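PDB 6MTZ: HepC.19480.a.B1 from Helicobacter pylori, which is of unknown function but probably belongs to the DHH phosphoesterases and hydrolyses phosphoester bonds in a metal-dependent way. Local coordinates for residues Thr121-Ala125 / Thr126-Tyr130; Met154-Ser157 / Val158-Asp162. All coordinates share one frame; numbering follows the deposited sequence.

Contact 1 of 2, residues Thr121-Ala125 / Thr126-Tyr130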
ATOM      1  N   THR A 121      20.752   0.024 -14.276  1.00 37.20           N
ATOM      2  CA  THR A 121      19.621   0.360 -15.136  1.00 35.05           C
ATOM      3  C   THR A 121      19.220  -0.777 -16.065  1.00 35.96           C
ATOM      4  O   THR A 121      18.224  -0.645 -16.784  1.00 36.19           O
ATOM      5  CB  THR A 121      19.940   1.604 -15.978  1.00 44.65           C
ATOM      6  OG1 THR A 121      20.995   1.303 -16.905  1.00 45.94           O
ATOM      7  CG2 THR A 121      20.371   2.762 -15.087  1.00 47.31           C
ATOM      8  N   ASN A 122      19.969  -1.873 -16.081  1.00 42.64           N
ATOM      9  CA  ASN A 122      19.730  -2.956 -17.023  1.00 48.30           C
ATOM     10  C   ASN A 122      18.839  -4.068 -16.474  1.00 40.86           C
ATOM     11  O   ASN A 122      18.555  -5.024 -17.203  1.00 41.40           O
ATOM     12  CB  ASN A 122      21.069  -3.528 -17.477  1.00 51.30           C
ATOM     13  CG  ASN A 122      21.891  -2.508 -18.226  1.00 59.72           C
ATOM     14  OD1 ASN A 122      21.374  -1.804 -19.096  1.00 59.95           O
ATOM     15  ND2 ASN A 122      23.167  -2.396 -17.874  1.00 50.42           N
ATOM     16  N   ARG A 123      18.403  -3.976 -15.221  1.00 30.90           N
ATOM     17  CA  ARG A 123      17.567  -4.997 -14.601  1.00 29.46           C
ATOM     18  C   ARG A 123      16.415  -4.323 -13.879  1.00 36.27           C
ATOM     19  O   ARG A 123      16.516  -3.168 -13.460  1.00 33.88           O
ATOM     20  CB  ARG A 123      18.348  -5.859 -13.590  1.00 33.82           C
ATOM     21  CG  ARG A 123      19.258  -6.923 -14.210  1.00 37.95           C
ATOM     22  CD  ARG A 123      20.064  -7.635 -13.137  1.00 36.75           C
ATOM     23  NE  ARG A 123      21.069  -6.753 -12.546  1.00 42.39           N
ATOM     24  CZ  ARG A 123      21.658  -6.964 -11.371  1.00 39.63           C
ATOM     25  NH1 ARG A 123      21.342  -8.025 -10.644  1.00 31.05           N
ATOM     26  NH2 ARG A 123      22.562  -6.103 -10.916  1.00 41.69           N
ATOM     27  N   CYS A 124      15.322  -5.056 -13.724  1.00 27.15           N
ATOM     28  CA  CYS A 124      14.265  -4.553 -12.873  1.00 29.81           C
ATOM     29  C   CYS A 124      14.710  -4.658 -11.420  1.00 36.50           C
ATOM     30  O   CYS A 124      15.638  -5.404 -11.078  1.00 34.30           O
ATOM     31  CB  CYS A 124      12.965  -5.330 -13.092  1.00 28.03           C
ATOM     32  SG  CYS A 124      12.971  -6.990 -12.350  1.00 29.22           S
ATOM     33  N   ALA A 125      14.036  -3.893 -10.558  1.00 22.42           N
ATOM     34  CA  ALA A 125      14.403  -3.888  -9.147  1.00 28.68           C
ATOM     35  C   ALA A 125      14.223  -5.264  -8.523  1.00 35.54           C
ATOM     36  O   ALA A 125      15.045  -5.685  -7.702  1.00 27.93           O
ATOM     37  CB  ALA A 125      13.584  -2.841  -8.395  1.00 22.07           C
ATOM     38  N   THR A 126      13.161  -5.989  -8.908  1.00 25.52           N
ATOM     39  CA  THR A 126      12.936  -7.312  -8.332  1.00 26.05           C
ATOM     40  C   THR A 126      14.118  -8.248  -8.582  1.00 27.82           C
ATOM     41  O   THR A 126      14.534  -8.982  -7.681  1.00 22.38           O
ATOM     42  CB  THR A 126      11.642  -7.910  -8.879  1.00 24.16           C
ATOM     43  OG1 THR A 126      10.542  -7.156  -8.372  1.00 27.22           O
ATOM     44  CG2 THR A 126      11.473  -9.345  -8.399  1.00 22.95           C
ATOM     45  N   LYS A 127      14.692  -8.217  -9.788  1.00 26.49           N
ATOM     46  CA  LYS A 127      15.807  -9.110 -10.073  1.00 26.86           C
ATOM     47  C   LYS A 127      17.053  -8.690  -9.303  1.00 30.98           C
ATOM     48  O   LYS A 127      17.778  -9.542  -8.779  1.00 30.51           O
ATOM     49  CB  LYS A 127      16.083  -9.152 -11.576  1.00 25.82           C
ATOM     50  CG  LYS A 127      17.151 -10.184 -11.978  1.00 26.07           C
ATOM     51  CD  LYS A 127      17.025 -10.548 -13.466  1.00 25.81           C
ATOM     52  CE  LYS A 127      17.985 -11.693 -13.852  1.00 32.05           C
ATOM     53  NZ  LYS A 127      18.096 -11.844 -15.338  1.00 31.60           N
ATOM     54  N   ILE A 128      17.305  -7.381  -9.207  1.00 23.61           N
ATOM     55  CA  ILE A 128      18.400  -6.888  -8.375  1.00 22.35           C
ATOM     56  C   ILE A 128      18.233  -7.358  -6.928  1.00 29.73           C
ATOM     57  O   ILE A 128      19.172  -7.878  -6.320  1.00 24.09           O
ATOM     58  CB  ILE A 128      18.498  -5.351  -8.455  1.00 27.75           C
ATOM     59  CG1 ILE A 128      18.728  -4.879  -9.892  1.00 30.18           C
ATOM     60  CG2 ILE A 128      19.616  -4.848  -7.548  1.00 22.32           C
ATOM     61  CD1 ILE A 128      18.621  -3.378 -10.044  1.00 23.99           C
ATOM     62  N   VAL A 129      17.035  -7.176  -6.353  1.00 24.47           N
ATOM     63  CA  VAL A 129      16.783  -7.651  -4.990  1.00 21.24           C
ATOM     64  C   VAL A 129      17.075  -9.140  -4.884  1.00 25.95           C
ATOM     65  O   VAL A 129      17.758  -9.594  -3.958  1.00 30.81           O
ATOM     66  CB  VAL A 129      15.337  -7.353  -4.556  1.00 28.12           C
ATOM     67  CG1 VAL A 129      15.043  -8.037  -3.204  1.00 18.96           C
ATOM     68  CG2 VAL A 129      15.105  -5.850  -4.467  1.00 25.24           C
ATOM     69  N   TYR A 130      16.542  -9.928  -5.822  1.00 30.17           N
ATOM     70  CA  TYR A 130      16.685 -11.375  -5.719  1.00 20.28           C
ATOM     71  C   TYR A 130      18.155 -11.777  -5.707  1.00 21.92           C
ATOM     72  O   TYR A 130      18.595 -12.570  -4.862  1.00 24.20           O
ATOM     73  CB  TYR A 130      15.950 -12.092  -6.856  1.00 21.20           C
ATOM     74  CG  TYR A 130      16.186 -13.589  -6.767  1.00 21.66           C
ATOM     75  CD1 TYR A 130      15.623 -14.325  -5.743  1.00 19.34           C
ATOM     76  CD2 TYR A 130      17.047 -14.241  -7.658  1.00 27.91           C
ATOM     77  CE1 TYR A 130      15.861 -15.705  -5.626  1.00 28.79           C
ATOM     78  CE2 TYR A 130      17.299 -15.619  -7.554  1.00 26.07           C
ATOM     79  CZ  TYR A 130      16.712 -16.340  -6.529  1.00 29.71           C
ATOM     80  OH  TYR A 130      16.949 -17.695  -6.401  1.00 29.07           O
TER
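Cys124 turns its SG into the space between its own backbone N and carbonyl carbon (chi1 75°), which curls the sulfur over the first turn of helix 125-136 and brings it 3.3 Å from Lys127 N. Arg123 bends at chi3 (-70°), which helps set its guanidinium against Ile128, whose CG1 lies 3.9 Å above the centre of one face. The aliphatic part of Arg123 continues this packing, with CB 3.8 Å from Ile128 CG1, so a branched, hydrophobic residue suits position 128: it covers arginine carbons and guanidinium alike, and it also faces Leu101 of the central parallel sheet. The Arg123 and Lys127 chains cross at about a right angle, touching through carbon, CD to CG at 4.0 Å. Their charged ends have separate acidic partners: Arg123 pairs with Asp120 and Glu131, and extended Lys127 with Glu153.

Cys124 is thus the N-cap of the helix that follows strand 117-119, in the Rossmann-like domain expected of a DHH phosphoesterase. Sulfur is a weaker hydrogen-bond acceptor than the oxygen of the usual Ser, Thr, Asp or Asn, yet the bond from Lys127 N is reasonably straight at 153°. The same N-H makes only a weak bond to Cys124 O; that carbonyl is held by the first regular helical bond, from Ile128 N at 3.2 Å. The two preceding N-H groups, of Ala125 and Thr126, are taken by the carboxylate of Asp20. Small Ala125 fits this buried turn, its side chain against Asp71 and His103. Ala125 O receives Val129 N at 2.8 Å, and Val129 CG2 sits 3.2 Å from that oxygen.

Contact 2 of 2, residues Met154-Ser157 / Val158-Asp162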
ATOM      1  N   MET A 154      10.219 -13.258 -15.088  1.00 28.87           N
ATOM      2  CA  MET A 154       9.014 -12.734 -15.728  1.00 23.87           C
ATOM      3  C   MET A 154       8.852 -11.246 -15.449  1.00 27.57           C
ATOM      4  O   MET A 154       8.659 -10.443 -16.370  1.00 23.89           O
ATOM      5  CB  MET A 154       7.781 -13.501 -15.231  1.00 18.60           C
ATOM      6  CG  MET A 154       6.443 -12.772 -15.541  1.00 18.52           C
ATOM      7  SD  MET A 154       5.046 -13.271 -14.498  1.00 29.96           S
ATOM      8  CE  MET A 154       5.296 -12.264 -13.031  1.00 20.34           C
ATOM      9  N   VAL A 155       8.932 -10.859 -14.176  1.00 20.35           N
ATOM     10  CA  VAL A 155       8.902  -9.443 -13.837  1.00 27.23           C
ATOM     11  C   VAL A 155       9.992  -8.697 -14.590  1.00 21.37           C
ATOM     12  O   VAL A 155       9.761  -7.598 -15.112  1.00 21.86           O
ATOM     13  CB  VAL A 155       9.028  -9.241 -12.316  1.00 29.31           C
ATOM     14  CG1 VAL A 155       9.195  -7.756 -11.990  1.00 34.13           C
ATOM     15  CG2 VAL A 155       7.805  -9.796 -11.603  1.00 22.43           C
ATOM     16  N   ASN A 156      11.187  -9.282 -14.683  1.00 24.82           N
ATOM     17  CA  ASN A 156      12.270  -8.581 -15.376  1.00 18.88           C
ATOM     18  C   ASN A 156      11.906  -8.337 -16.836  1.00 33.66           C
ATOM     19  O   ASN A 156      12.061  -7.220 -17.346  1.00 29.35           O
ATOM     20  CB  ASN A 156      13.585  -9.357 -15.274  1.00 21.76           C
ATOM     21  CG  ASN A 156      14.797  -8.498 -15.669  1.00 29.30           C
ATOM     22  OD1 ASN A 156      15.196  -7.590 -14.933  1.00 29.40           O
ATOM     23  ND2 ASN A 156      15.347  -8.755 -16.843  1.00 25.62           N
ATOM     24  N   SER A 157      11.368  -9.362 -17.514  1.00 27.82           N
ATOM     25  CA  SER A 157      11.102  -9.237 -18.943  1.00 33.22           C
ATOM     26  C   SER A 157      10.096  -8.128 -19.236  1.00 36.52           C
ATOM     27  O   SER A 157      10.258  -7.372 -20.198  1.00 31.21           O
ATOM     28  CB  SER A 157      10.601 -10.568 -19.513  1.00 28.38           C
ATOM     29  OG  SER A 157      11.580 -11.581 -19.423  1.00 31.74           O
ATOM     30  N   VAL A 158       9.041  -8.021 -18.432  1.00 26.34           N
ATOM     31  CA  VAL A 158       8.037  -7.012 -18.762  1.00 30.92           C
ATOM     32  C   VAL A 158       8.505  -5.633 -18.314  1.00 38.10           C
ATOM     33  O   VAL A 158       8.208  -4.625 -18.973  1.00 34.71           O
ATOM     34  CB  VAL A 158       6.654  -7.376 -18.177  1.00 27.14           C
ATOM     35  CG1 VAL A 158       6.667  -7.392 -16.661  1.00 23.99           C
ATOM     36  CG2 VAL A 158       5.587  -6.411 -18.671  1.00 28.31           C
ATOM     37  N   ASP A 159       9.272  -5.564 -17.230  1.00 37.82           N
ATOM     38  CA  ASP A 159       9.730  -4.271 -16.740  1.00 40.33           C
ATOM     39  C   ASP A 159      10.692  -3.609 -17.720  1.00 44.79           C
ATOM     40  O   ASP A 159      10.641  -2.389 -17.912  1.00 42.49           O
ATOM     41  CB  ASP A 159      10.375  -4.430 -15.365  1.00 42.50           C
ATOM     42  CG  ASP A 159      10.762  -3.098 -14.746  1.00 46.88           C
ATOM     43  OD1 ASP A 159      11.915  -2.658 -14.952  1.00 43.73           O
ATOM     44  OD2 ASP A 159       9.902  -2.489 -14.069  1.00 48.56           O
ATOM     45  N   ILE A 160      11.576  -4.392 -18.352  1.00 39.26           N
ATOM     46  CA  ILE A 160      12.458  -3.849 -19.376  1.00 35.38           C
ATOM     47  C   ILE A 160      11.860  -3.942 -20.774  1.00 34.63           C
ATOM     48  O   ILE A 160      12.528  -3.569 -21.746  1.00 40.49           O
ATOM     49  CB  ILE A 160      13.840  -4.540 -19.372  1.00 39.83           C
ATOM     50  CG1 ILE A 160      13.744  -5.979 -19.887  1.00 41.40           C
ATOM     51  CG2 ILE A 160      14.452  -4.499 -17.987  1.00 31.32           C
ATOM     52  CD1 ILE A 160      15.096  -6.684 -19.957  1.00 45.62           C
ATOM     53  N   TRP A 161      10.631  -4.426 -20.902  1.00 35.71           N
ATOM     54  CA  TRP A 161       9.938  -4.606 -22.178  1.00 44.00           C
ATOM     55  C   TRP A 161      10.800  -5.360 -23.189  1.00 37.55           C
ATOM     56  O   TRP A 161      11.017  -4.918 -24.316  1.00 40.12           O
ATOM     57  CB  TRP A 161       9.462  -3.270 -22.767  1.00 31.46           C
ATOM     58  CG  TRP A 161       8.221  -3.450 -23.625  1.00 36.89           C
ATOM     59  CD1 TRP A 161       8.151  -3.477 -24.993  1.00 40.09           C
ATOM     60  CD2 TRP A 161       6.884  -3.674 -23.151  1.00 35.83           C
ATOM     61  NE1 TRP A 161       6.844  -3.680 -25.398  1.00 34.56           N
ATOM     62  CE2 TRP A 161       6.053  -3.809 -24.285  1.00 39.67           C
ATOM     63  CE3 TRP A 161       6.307  -3.756 -21.874  1.00 38.56           C
ATOM     64  CZ2 TRP A 161       4.672  -4.018 -24.181  1.00 35.03           C
ATOM     65  CZ3 TRP A 161       4.937  -3.978 -21.768  1.00 31.64           C
ATOM     66  CH2 TRP A 161       4.136  -4.099 -22.917  1.00 29.43           C
ATOM     67  N   ASP A 162      11.291  -6.523 -22.768  1.00 41.26           N
ATOM     68  CA  ASP A 162      11.941  -7.456 -23.691  1.00 36.28           C
ATOM     69  C   ASP A 162      10.872  -8.425 -24.191  1.00 43.37           C
ATOM     70  O   ASP A 162      10.579  -9.429 -23.535  1.00 35.23           O
ATOM     71  CB  ASP A 162      13.094  -8.171 -22.995  1.00 36.87           C
ATOM     72  CG  ASP A 162      13.712  -9.263 -23.843  1.00 40.99           C
ATOM     73  OD1 ASP A 162      13.308  -9.442 -25.009  1.00 38.58           O
ATOM     74  OD2 ASP A 162      14.597  -9.963 -23.317  1.00 38.93           O
TER
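The carboxamide of Asn156 meets Ile160 at its nitrogen end, where the methyl CD1 lies 3.7 Å from ND2; the two side chains cross obliquely, one turn apart, Asn156 in the last turn of helix 145-159 and Ile160 just past its end. The other end of the amide, OD1, accepts from Cys124 N; an uncharged amide suits the place, offering an acceptor at OD1 while its other end packs on a methyl. The indole of Trp161 turns outward and makes an edge-to-face contact with Phe168. Ile160 places CG1 between its backbone N and carbonyl carbon (chi1 71°), which lays that carbon on Asn156 O at 3.3 Å, the oxygen that also receives Ile160 N at 3.0 Å.

Before the end, Val158 N and Asp159 N bond to Met154 O and Val155 O in normal helical fashion. Val158 CG1 rests on Val155 O at 3.5 Å. Buried Ser157 sends OG to the carbonyls of Glu153 and Tyr166, small enough to bridge helix and following loop. Ser157 O takes Asp162 N at 2.9 Å, and a weaker bond joins Trp161 N to Val158 O. With Trp161 at positive phi (50°), a place glycine often fills, these bonds make a Schellman motif, ending the helix just after Asp159, an aspartate that probably corresponds to the fourth conserved motif of DHH phosphoesterases.

Overall arrangement
Contact 1 comes first along the chain: it closes the short turn from strand 117-119, at the edge of the parallel sheet, into helix 125-136. Contact 2 follows at the far end of the next helix, 145-159, where the chain turns out toward helix 168-180. Each is local, so the two lie in series and neither nest nor cross. In space they adjoin, their centres 10 Å apart: Cys124 CB packs 3.4 Å from Asp159 OD1, and Lys127 CD lies 3.7 Å from Asn156 CG. The start of one helix therefore meets the end of the next, beside Asp20 and His103, where DHH relatives gather their metal-binding residues.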